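PDB 3KTN: carbohydrate kinase, pfkB family from Enterococcus faecalis, which probably phosphorylates the sugar acid 2-keto-3-deoxygluconate, acting as a metal-binding carbohydrate kinase of the ribokinase-like PfkB family. Local coordinates for residues K4-G9 / A128-V133; V133-I138 / K162-D167; F166-R171 / R189-C194; I196-R201 / G285-Y290. One frame throughout, in Å; residues are numbered along the deposited sequence.

How the contacts relate
All four contacts lie on or against the large central sheet, whose strands 4-8, 132-135, 163-167 and 196-198 are successive, parallel neighbours. Contact 1 joins the first two; contact 2, which opens where contact 1 closes, at Val-133, joins the next two, its centre about 9 Å away. Contact 3 begins on the segment where contact 2 ends and, about 8 Å from its centre, packs the end of helix 177-190 on one face of the sheet through Phe-166. Contact 4, last along the chain and about 10 Å from the centre of contact 2, seats helix 278-291 on the other face, tying the region after the magnesium site to strands that come much earlier in the chain.

Contact 1 of 4, residues K4-G9 / A128-V133; sequences KIAAFG and AEVDMV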
# COMPACT_ATOMS: atom_id res chain seq x y z
N LYS A 4 -12.43 21.96 -31.24
CA LYS A 4 -11.06 21.62 -30.88
C LYS A 4 -10.56 22.69 -29.93
O LYS A 4 -10.48 23.87 -30.29
CB LYS A 4 -10.19 21.55 -32.13
CG LYS A 4 -10.63 20.45 -33.08
CD LYS A 4 -9.87 20.49 -34.39
CE LYS A 4 -10.39 19.41 -35.32
NZ LYS A 4 -11.88 19.48 -35.46
N ILE A 5 -10.23 22.28 -28.71
CA ILE A 5 -9.79 23.22 -27.68
C ILE A 5 -8.36 23.00 -27.20
O ILE A 5 -7.94 21.88 -26.94
CB ILE A 5 -10.73 23.13 -26.45
CG1 ILE A 5 -12.18 23.24 -26.92
CG2 ILE A 5 -10.40 24.23 -25.45
CD1 ILE A 5 -13.21 23.09 -25.81
N ALA A 6 -7.63 24.10 -27.08
CA ALA A 6 -6.25 24.06 -26.60
C ALA A 6 -6.20 24.93 -25.35
O ALA A 6 -7.09 25.76 -25.12
CB ALA A 6 -5.30 24.61 -27.66
N ALA A 7 -5.17 24.74 -24.54
CA ALA A 7 -5.00 25.54 -23.34
C ALA A 7 -3.53 25.85 -23.19
O ALA A 7 -2.67 25.01 -23.47
CB ALA A 7 -5.50 24.78 -22.12
N PHE A 8 -3.23 27.07 -22.76
CA PHE A 8 -1.85 27.49 -22.55
C PHE A 8 -1.71 27.55 -21.05
O PHE A 8 -2.36 28.36 -20.40
CB PHE A 8 -1.61 28.88 -23.15
CG PHE A 8 -0.23 29.41 -22.90
CD1 PHE A 8 0.87 28.83 -23.51
CD2 PHE A 8 -0.03 30.49 -22.04
CE1 PHE A 8 2.16 29.30 -23.26
CE2 PHE A 8 1.25 30.97 -21.79
CZ PHE A 8 2.35 30.38 -22.39
N GLY A 9 -0.87 26.68 -20.49
CA GLY A 9 -0.74 26.68 -19.06
C GLY A 9 0.39 25.89 -18.45
O GLY A 9 1.34 25.48 -19.11
N ALA A 128 -3.72 27.60 -35.86
CA ALA A 128 -4.25 27.12 -37.13
C ALA A 128 -4.99 25.79 -37.01
O ALA A 128 -5.74 25.41 -37.91
CB ALA A 128 -3.12 26.99 -38.15
N GLU A 129 -4.79 25.08 -35.90
CA GLU A 129 -5.44 23.79 -35.72
C GLU A 129 -6.46 23.73 -34.59
O GLU A 129 -6.97 22.65 -34.28
CB GLU A 129 -4.39 22.71 -35.53
CG GLU A 129 -3.58 22.42 -36.78
CD GLU A 129 -2.47 21.42 -36.54
OE1 GLU A 129 -2.76 20.31 -36.04
OE2 GLU A 129 -1.31 21.74 -36.86
N VAL A 130 -6.77 24.87 -33.98
CA VAL A 130 -7.74 24.90 -32.89
C VAL A 130 -8.81 25.95 -33.14
O VAL A 130 -8.58 26.92 -33.86
CB VAL A 130 -7.06 25.21 -31.54
CG1 VAL A 130 -6.03 24.14 -31.22
CG2 VAL A 130 -6.41 26.58 -31.57
N ASP A 131 -9.98 25.76 -32.54
CA ASP A 131 -11.09 26.70 -32.69
C ASP A 131 -11.22 27.56 -31.44
O ASP A 131 -11.81 28.64 -31.48
CB ASP A 131 -12.40 25.95 -32.90
CG ASP A 131 -12.32 24.92 -33.99
OD1 ASP A 131 -11.98 25.30 -35.13
OD2 ASP A 131 -12.60 23.74 -33.71
N MSE A 132 -10.67 27.08 -30.34
CA MSE A 132 -10.74 27.79 -29.07
C MSE A 132 -9.47 27.57 -28.27
O MSE A 132 -8.86 26.50 -28.33
CB MSE A 132 -11.95 27.28 -28.28
CG MSE A 132 -12.21 27.99 -26.96
SE MSE A 132 -13.77 27.26 -26.06
CE MSE A 132 -15.16 28.18 -27.03
N VAL A 133 -9.05 28.60 -27.53
CA VAL A 133 -7.85 28.49 -26.72
C VAL A 133 -8.09 29.10 -25.35
O VAL A 133 -8.58 30.23 -25.23
CB VAL A 133 -6.64 29.19 -27.39
CG1 VAL A 133 -6.95 30.65 -27.65
CG2 VAL A 133 -5.41 29.07 -26.49
O HOH W 1 -14.21 21.21 -35.20
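Ile-5 pairs with Met-132 and Ala-6 with Val-133 as neighbours in parallel strands, their CA atoms 4.9 and 4.7 Å apart. Lys-4 O takes two donors where the second strand begins: Met-132 N at 3.2 Å approaches almost straight in line with the carbonyl, whereas Asp-131 N comes in from a more bent direction. The next link is Ala-6 N to Met-132 O, 3.0 Å. Asp-131 adds a side-chain bond to this backbone pattern. Its CG sits beside its own backbone N (chi1 -51°), which brings OD2 back to Lys-4 N at 3.0 Å; the N-H points almost directly at the anti side of the carboxylate, with an angle of 170°. An aspartate suits this place, being short enough to turn back to the amide of Lys-4. The long lysine runs outward instead, laying CD over Glu-129 O, and its NZ donates to a water that makes a weak bond to the same OD2. Further in, the residues become small or apolar: Ala-6 CB touches Val-130 CG1 at 3.7 Å, and Ile-5 CD1 reaches the selenium of Met-132, a selenomethionine, at 4.2 Å. The far edge of strand 4-8 is bonded to strand 50-57, where Ile-5 pairs with Glu-50 and Ala-52. Helix 278-291 packs on Met-132 through Leu-287 and Tyr-290, while helix 144-159 lies against Val-133 on the other face.

Contact 2 of 4, residues V133-I138 / K162-D167; sequences VHICGI and KKVCFD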
# COMPACT_ATOMS: atom_id res chain seq x y z
N VAL A 133 -9.05 28.60 -27.53
CA VAL A 133 -7.85 28.49 -26.72
C VAL A 133 -8.09 29.10 -25.35
O VAL A 133 -8.58 30.23 -25.23
CB VAL A 133 -6.64 29.19 -27.39
CG1 VAL A 133 -6.95 30.65 -27.65
CG2 VAL A 133 -5.41 29.07 -26.49
N HIS A 134 -7.77 28.34 -24.31
CA HIS A 134 -7.95 28.81 -22.94
C HIS A 134 -6.60 29.20 -22.36
O HIS A 134 -5.67 28.39 -22.34
CB HIS A 134 -8.59 27.72 -22.07
CG HIS A 134 -8.82 28.15 -20.66
ND1 HIS A 134 -7.79 28.26 -19.74
CD2 HIS A 134 -9.94 28.55 -20.02
CE1 HIS A 134 -8.27 28.72 -18.60
NE2 HIS A 134 -9.57 28.90 -18.74
N ILE A 135 -6.50 30.44 -21.91
CA ILE A 135 -5.28 30.95 -21.33
C ILE A 135 -5.44 30.94 -19.82
O ILE A 135 -6.27 31.66 -19.27
CB ILE A 135 -5.00 32.39 -21.84
CG1 ILE A 135 -4.83 32.36 -23.37
CG2 ILE A 135 -3.76 32.96 -21.18
CD1 ILE A 135 -4.56 33.71 -24.00
N CYS A 136 -4.66 30.09 -19.16
CA CYS A 136 -4.74 29.94 -17.71
C CYS A 136 -4.25 31.18 -16.99
O CYS A 136 -3.13 31.64 -17.20
CB CYS A 136 -3.93 28.72 -17.26
SG CYS A 136 -4.42 27.17 -18.06
N GLY A 137 -5.11 31.71 -16.12
CA GLY A 137 -4.77 32.90 -15.37
C GLY A 137 -3.41 32.85 -14.71
O GLY A 137 -2.78 33.89 -14.50
N ILE A 138 -2.94 31.65 -14.37
CA ILE A 138 -1.64 31.50 -13.73
C ILE A 138 -0.52 32.05 -14.63
O ILE A 138 0.46 32.60 -14.13
CB ILE A 138 -1.35 30.00 -13.36
CG1 ILE A 138 0.01 29.89 -12.65
CG2 ILE A 138 -1.36 29.13 -14.60
CD1 ILE A 138 0.07 30.63 -11.32
N LYS A 162 -9.97 33.26 -33.21
CA LYS A 162 -10.17 32.05 -32.43
C LYS A 162 -10.81 32.45 -31.11
O LYS A 162 -10.48 33.50 -30.55
CB LYS A 162 -8.83 31.36 -32.15
CG LYS A 162 -8.07 30.93 -33.40
CD LYS A 162 -8.90 29.98 -34.24
CE LYS A 162 -8.13 29.55 -35.48
NZ LYS A 162 -8.92 28.57 -36.28
N LYS A 163 -11.73 31.63 -30.62
CA LYS A 163 -12.40 31.93 -29.36
C LYS A 163 -11.36 31.88 -28.24
O LYS A 163 -10.50 30.99 -28.21
CB LYS A 163 -13.51 30.90 -29.10
CG LYS A 163 -14.58 31.38 -28.15
CD LYS A 163 -15.34 32.58 -28.71
CE LYS A 163 -16.02 32.24 -30.03
NZ LYS A 163 -16.81 33.40 -30.55
N VAL A 164 -11.42 32.84 -27.32
CA VAL A 164 -10.47 32.93 -26.22
C VAL A 164 -11.14 32.83 -24.86
O VAL A 164 -12.10 33.55 -24.57
CB VAL A 164 -9.67 34.24 -26.30
CG1 VAL A 164 -8.63 34.30 -25.19
CG2 VAL A 164 -8.99 34.36 -27.66
N CYS A 165 -10.63 31.92 -24.02
CA CYS A 165 -11.17 31.70 -22.68
C CYS A 165 -10.09 32.05 -21.67
O CYS A 165 -8.91 31.86 -21.92
CB CYS A 165 -11.58 30.24 -22.51
SG CYS A 165 -12.68 29.68 -23.83
N PHE A 166 -10.51 32.55 -20.51
CA PHE A 166 -9.58 32.97 -19.48
C PHE A 166 -10.17 32.79 -18.10
O PHE A 166 -11.36 33.02 -17.89
CB PHE A 166 -9.23 34.44 -19.71
CG PHE A 166 -8.35 35.03 -18.64
CD1 PHE A 166 -7.01 34.68 -18.56
CD2 PHE A 166 -8.86 35.96 -17.74
CE1 PHE A 166 -6.19 35.24 -17.59
CE2 PHE A 166 -8.04 36.52 -16.76
CZ PHE A 166 -6.71 36.17 -16.69
N ASP A 167 -9.34 32.37 -17.15
CA ASP A 167 -9.79 32.18 -15.78
C ASP A 167 -9.03 33.07 -14.82
O ASP A 167 -7.80 33.17 -14.89
CB ASP A 167 -9.63 30.72 -15.35
CG ASP A 167 -8.17 30.31 -15.21
OD1 ASP A 167 -7.71 30.10 -14.07
OD2 ASP A 167 -7.47 30.21 -16.24
O HOH W 2 -5.02 29.39 -13.81
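His-134 lays its imidazole along Cys-165 and on to Asp-167, crossing from one strand to the next. With CG anti to the backbone N (chi1 -179°), the ring swings over the neighbouring strand: CD2 rests on Cys-165 CB at 3.4 Å, Cys-165 O lies beneath one face toward the rim, and CE1 meets Asp-167 OD2 at the ring edge, 2.9 Å away. The carboxylate is only 23° from the imidazole plane. A small cysteine leaves the hollow that this flat ring fills. On the opposite face, the bumps are branched and aromatic. Val-133 CG1 and Ile-135 CD1 each touch a methyl of Val-164, and the Phe-166 ring leans obliquely past Ile-135 O to set CE1 against Gly-137 CA at 3.5 Å. Gly-137 has no side chain to hold the backbones apart, so the chain can fold in close to both Phe-166 and Asp-167. Gly-137 N donates to Asp-167 OD2 at 2.8 Å, coming from well above the carboxylate plane, while OD1 receives a hydrogen from a water that in turn accepts from Ile-138 N. One aspartate thus ties down the turn leading into helix 138-142. Between the strands, backbone bonds such as Cys-165 N to Val-133 O (2.9 Å) and Ile-135 N to Cys-165 O (2.8 Å) keep the parallel pairing, with the strand axes 27° apart. Two adjacent parallel strands joined through helices 138-142 and 144-159 form a beta-alpha-beta crossover, the repeating element of the Rossmann-like ribokinase fold.

Contact 3 of 4, residues F166-R171 / R189-C194; sequences FDFNYR and RILPYC. With SO4 (sulfate ion), chain B.
Phe-166 and Ile-190 meet inside a beta-alpha-beta unit, strand 163-167, helix 177-190 and strand 196-198, where the end of the helix closes over the strand that precedes it. Ile-190 CG2 sits over the centre of the Phe-166 ring in a CH-pi contact, 4.1 Å from the centroid and 12° off the normal. CG2 occupies the place between the backbone N and the carbonyl carbon of Ile-190 (chi1 -165° for CG1), which turns this methyl onto the ring while Ile-190 CD1 comes near Phe-166 CD1. Cys-194 approaches obliquely, its SG 3.5 Å from Phe-166 CB and 5.0 Å from the ring centroid, a sulfur-aromatic contact that a compact, polarisable residue makes well. Leu-191 spreads its two methyls, CD2 to Phe-166 CD2 and CD1 to Phe-168 CZ, both at 4.4 Å, its fork reaching both rings, each obliquely. A 3-10 turn after the helix, with Tyr-193 N bonded to Ile-190 O, brings Cys-194 round to the ring. Beyond the strand, Arg-171 holds a sulfate, probably from the crystallisation liquor, with the edge of its guanidinium: NE gives to O1 at 2.6 Å and NH2 to O2 at 3.0 Å, while Arg-108 bonds the same ion. Helix 144-159 flanks Ile-190 through Leu-151 and Ala-154, helix 218-233 meets Leu-191 through Phe-229 and Tyr-233, and strand 196-198 pairs with Phe-166.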
# COMPACT_ATOMS: atom_id res chain seq x y z
N PHE A 166 -10.51 32.55 -20.51
CA PHE A 166 -9.58 32.97 -19.48
C PHE A 166 -10.17 32.79 -18.10
O PHE A 166 -11.36 33.02 -17.89
CB PHE A 166 -9.23 34.44 -19.71
CG PHE A 166 -8.35 35.03 -18.64
CD1 PHE A 166 -7.01 34.68 -18.56
CD2 PHE A 166 -8.86 35.96 -17.74
CE1 PHE A 166 -6.19 35.24 -17.59
CE2 PHE A 166 -8.04 36.52 -16.76
CZ PHE A 166 -6.71 36.17 -16.69
N ASP A 167 -9.34 32.37 -17.15
CA ASP A 167 -9.79 32.18 -15.78
C ASP A 167 -9.03 33.07 -14.82
O ASP A 167 -7.80 33.17 -14.89
CB ASP A 167 -9.63 30.72 -15.35
CG ASP A 167 -8.17 30.31 -15.21
OD1 ASP A 167 -7.71 30.10 -14.07
OD2 ASP A 167 -7.47 30.21 -16.24
N PHE A 168 -9.76 33.74 -13.94
CA PHE A 168 -9.15 34.59 -12.93
C PHE A 168 -8.51 33.60 -11.95
O PHE A 168 -9.16 32.66 -11.51
CB PHE A 168 -10.22 35.40 -12.19
CG PHE A 168 -10.65 36.66 -12.90
CD1 PHE A 168 -10.12 37.89 -12.54
CD2 PHE A 168 -11.60 36.61 -13.91
CE1 PHE A 168 -10.53 39.07 -13.18
CE2 PHE A 168 -12.02 37.78 -14.56
CZ PHE A 168 -11.49 39.00 -14.19
N ASN A 169 -7.24 33.81 -11.62
CA ASN A 169 -6.57 32.92 -10.68
C ASN A 169 -6.06 33.78 -9.54
O ASN A 169 -4.91 33.66 -9.12
CB ASN A 169 -5.41 32.19 -11.34
CG ASN A 169 -4.97 30.96 -10.55
OD1 ASN A 169 -3.78 30.67 -10.45
ND2 ASN A 169 -5.93 30.24 -10.00
N TYR A 170 -6.93 34.66 -9.05
CA TYR A 170 -6.58 35.57 -7.97
C TYR A 170 -6.96 35.02 -6.60
O TYR A 170 -8.13 34.76 -6.33
CB TYR A 170 -7.29 36.92 -8.17
CG TYR A 170 -7.23 37.83 -6.96
CD1 TYR A 170 -6.01 38.29 -6.46
CD2 TYR A 170 -8.40 38.24 -6.32
CE1 TYR A 170 -5.95 39.13 -5.35
CE2 TYR A 170 -8.36 39.08 -5.20
CZ TYR A 170 -7.13 39.52 -4.73
OH TYR A 170 -7.08 40.35 -3.63
N ARG A 171 -5.95 34.83 -5.76
CA ARG A 171 -6.17 34.33 -4.41
C ARG A 171 -5.74 35.40 -3.42
O ARG A 171 -4.55 35.60 -3.18
CB ARG A 171 -5.40 33.03 -4.19
CG ARG A 171 -5.89 31.89 -5.07
CD ARG A 171 -5.15 30.59 -4.78
NE ARG A 171 -5.50 29.53 -5.72
CZ ARG A 171 -6.71 29.01 -5.85
NH1 ARG A 171 -7.71 29.45 -5.11
NH2 ARG A 171 -6.92 28.05 -6.75
N ARG A 189 -4.83 43.99 -19.34
CA ARG A 189 -4.17 43.87 -20.63
C ARG A 189 -4.70 42.71 -21.48
O ARG A 189 -4.79 42.82 -22.70
CB ARG A 189 -2.66 43.72 -20.45
CG ARG A 189 -2.01 44.91 -19.77
CD ARG A 189 -0.54 44.66 -19.49
NE ARG A 189 0.22 44.43 -20.72
CZ ARG A 189 1.53 44.20 -20.74
NH1 ARG A 189 2.22 44.17 -19.60
NH2 ARG A 189 2.16 44.01 -21.89
N ILE A 190 -5.06 41.60 -20.83
CA ILE A 190 -5.55 40.45 -21.59
C ILE A 190 -7.07 40.42 -21.77
O ILE A 190 -7.56 39.93 -22.79
CB ILE A 190 -5.12 39.11 -20.93
CG1 ILE A 190 -5.33 37.95 -21.92
CG2 ILE A 190 -5.94 38.85 -19.67
CD1 ILE A 190 -4.81 36.60 -21.43
N LEU A 191 -7.80 40.96 -20.80
CA LEU A 191 -9.25 40.97 -20.87
C LEU A 191 -9.85 41.48 -22.19
O LEU A 191 -10.88 40.97 -22.64
CB LEU A 191 -9.82 41.77 -19.69
CG LEU A 191 -9.78 40.97 -18.38
CD1 LEU A 191 -10.05 41.86 -17.18
CD2 LEU A 191 -10.81 39.85 -18.47
N PRO A 192 -9.23 42.48 -22.82
CA PRO A 192 -9.78 42.99 -24.09
C PRO A 192 -9.82 41.94 -25.20
O PRO A 192 -10.52 42.11 -26.20
CB PRO A 192 -8.84 44.15 -24.43
CG PRO A 192 -8.44 44.66 -23.07
CD PRO A 192 -8.18 43.38 -22.32
N TYR A 193 -9.08 40.85 -25.03
CA TYR A 193 -9.02 39.79 -26.03
C TYR A 193 -9.85 38.54 -25.72
O TYR A 193 -9.95 37.64 -26.55
CB TYR A 193 -7.57 39.37 -26.24
CG TYR A 193 -6.69 40.49 -26.73
CD1 TYR A 193 -6.73 40.90 -28.06
CD2 TYR A 193 -5.83 41.16 -25.85
CE1 TYR A 193 -5.93 41.95 -28.51
CE2 TYR A 193 -5.03 42.21 -26.29
CZ TYR A 193 -5.09 42.60 -27.62
OH TYR A 193 -4.30 43.63 -28.07
N CYS A 194 -10.44 38.50 -24.53
CA CYS A 194 -11.23 37.33 -24.11
C CYS A 194 -12.69 37.34 -24.53
O CYS A 194 -13.31 38.40 -24.64
CB CYS A 194 -11.15 37.19 -22.59
SG CYS A 194 -9.47 37.17 -21.95
S SO4 B . -3.18 27.97 -8.02
O1 SO4 B . -3.47 29.23 -7.31
O2 SO4 B . -4.43 27.23 -8.25
O3 SO4 B . -2.55 28.27 -9.32
O4 SO4 B . -2.25 27.17 -7.21

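Contact 4 of 4, residues I196-R201 / G285-Y290; sequences IVFGSR and GILYGY
Tyr-290 N donates to Ile-286 O at 3.0 Å, a helical bond that puts two residues facing strand 196-198 one turn apart. Across to the strand everything is apolar. Ile-196 CD1 stands over the centre of the Tyr-290 ring, 3.8 Å from the centroid and only 7° off the normal, a CH-pi contact over the face. An extended isoleucine (chi2 177°) suits the task because its CD1 methyl, at the end of the straight arm, reaches the helix. That methyl also touches Leu-287 CD2 at 3.9 Å. Phe-198 turns its edge to the helix instead: CE1 lies 3.6 Å from Ile-286 CB, and CZ lies 3.8 Å from Leu-287 CG, so the rim of the ring enters the hollow between the two aliphatic residues. Phe-198 and Ile-286 run alongside each other, pointing opposite ways, while Leu-287 meets the ring at its edge through CG and CD2. Leu-287 CD2 thus touches both Ile-196 and Phe-198, whose side chains leave the same face of the sheet. Tyrosine suits its position since its ring offers a face to the core while its hydroxyl is hydrogen-bonded to Glu-236. The helix runs almost antiparallel to the strand, 162° between their directions, with the axes 10.7 Å apart. On this face it also meets Met-132 of strand 132-135 and Cys-165 of strand 163-167, while Trp-237 of strand 237-245 lies against Ile-196 and Ile-286.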
# COMPACT_ATOMS: atom_id res chain seq x y z
N ILE A 196 -14.75 34.34 -23.32
CA ILE A 196 -15.36 33.63 -22.19
C ILE A 196 -14.46 33.77 -20.98
O ILE A 196 -13.28 33.42 -21.03
CB ILE A 196 -15.56 32.14 -22.52
CG1 ILE A 196 -16.40 31.99 -23.78
CG2 ILE A 196 -16.24 31.43 -21.34
CD1 ILE A 196 -16.60 30.57 -24.24
N VAL A 197 -15.01 34.29 -19.89
CA VAL A 197 -14.23 34.50 -18.68
C VAL A 197 -14.80 33.82 -17.45
O VAL A 197 -16.01 33.87 -17.20
CB VAL A 197 -14.08 36.01 -18.40
CG1 VAL A 197 -13.26 36.24 -17.15
CG2 VAL A 197 -13.44 36.71 -19.60
N PHE A 198 -13.93 33.19 -16.67
CA PHE A 198 -14.32 32.51 -15.44
C PHE A 198 -13.80 33.29 -14.25
O PHE A 198 -12.61 33.58 -14.15
CB PHE A 198 -13.76 31.08 -15.43
CG PHE A 198 -14.34 30.20 -16.50
CD1 PHE A 198 -15.63 29.72 -16.39
CD2 PHE A 198 -13.61 29.91 -17.65
CE1 PHE A 198 -16.20 28.95 -17.41
CE2 PHE A 198 -14.17 29.15 -18.67
CZ PHE A 198 -15.47 28.67 -18.55
N GLY A 199 -14.71 33.65 -13.34
CA GLY A 199 -14.32 34.40 -12.17
C GLY A 199 -15.51 34.70 -11.29
O GLY A 199 -16.64 34.31 -11.60
N SER A 200 -15.28 35.41 -10.19
CA SER A 200 -16.36 35.75 -9.27
C SER A 200 -16.55 37.25 -9.10
O SER A 200 -15.71 38.05 -9.53
CB SER A 200 -16.08 35.15 -7.90
OG SER A 200 -14.99 35.83 -7.29
N ARG A 201 -17.65 37.62 -8.46
CA ARG A 201 -17.97 39.01 -8.19
C ARG A 201 -16.85 39.66 -7.39
O ARG A 201 -16.40 40.76 -7.72
CB ARG A 201 -19.27 39.10 -7.39
CG ARG A 201 -19.59 40.50 -6.86
CD ARG A 201 -20.76 40.46 -5.89
NE ARG A 201 -21.20 41.78 -5.47
CZ ARG A 201 -20.46 42.62 -4.74
NH1 ARG A 201 -19.24 42.27 -4.35
NH2 ARG A 201 -20.95 43.80 -4.40
N GLY A 285 -17.53 22.29 -17.74
CA GLY A 285 -18.94 22.10 -18.01
C GLY A 285 -19.51 23.27 -18.80
O GLY A 285 -20.33 23.08 -19.70
N ILE A 286 -19.07 24.48 -18.46
CA ILE A 286 -19.53 25.69 -19.14
C ILE A 286 -19.04 25.65 -20.59
O ILE A 286 -19.82 25.86 -21.52
CB ILE A 286 -18.98 26.97 -18.47
CG1 ILE A 286 -19.59 27.14 -17.07
CG2 ILE A 286 -19.27 28.19 -19.34
CD1 ILE A 286 -21.12 27.10 -17.03
N LEU A 287 -17.75 25.40 -20.77
CA LEU A 287 -17.18 25.33 -22.11
C LEU A 287 -17.85 24.24 -22.95
O LEU A 287 -18.08 24.43 -24.14
CB LEU A 287 -15.67 25.08 -22.06
CG LEU A 287 -14.87 26.26 -21.49
CD1 LEU A 287 -13.38 26.02 -21.62
CD2 LEU A 287 -15.27 27.52 -22.25
N TYR A 288 -18.16 23.11 -22.32
CA TYR A 288 -18.80 22.02 -23.05
C TYR A 288 -20.18 22.46 -23.53
O TYR A 288 -20.58 22.15 -24.65
CB TYR A 288 -18.98 20.78 -22.17
CG TYR A 288 -19.60 19.64 -22.95
CD1 TYR A 288 -18.90 19.03 -23.99
CD2 TYR A 288 -20.90 19.22 -22.70
CE1 TYR A 288 -19.49 18.03 -24.77
CE2 TYR A 288 -21.50 18.23 -23.47
CZ TYR A 288 -20.79 17.64 -24.50
OH TYR A 288 -21.38 16.66 -25.27
N GLY A 289 -20.90 23.16 -22.66
CA GLY A 289 -22.22 23.65 -23.01
C GLY A 289 -22.10 24.60 -24.19
O GLY A 289 -22.94 24.60 -25.09
N TYR A 290 -21.04 25.39 -24.18
CA TYR A 290 -20.79 26.34 -25.25
C TYR A 290 -20.56 25.61 -26.57
O TYR A 290 -21.15 25.94 -27.59
CB TYR A 290 -19.56 27.19 -24.93
CG TYR A 290 -19.37 28.34 -25.88
CD1 TYR A 290 -20.14 29.50 -25.76
CD2 TYR A 290 -18.44 28.27 -26.91
CE1 TYR A 290 -19.99 30.55 -26.66
CE2 TYR A 290 -18.29 29.31 -27.82
CZ TYR A 290 -19.06 30.45 -27.69
OH TYR A 290 -18.92 31.49 -28.58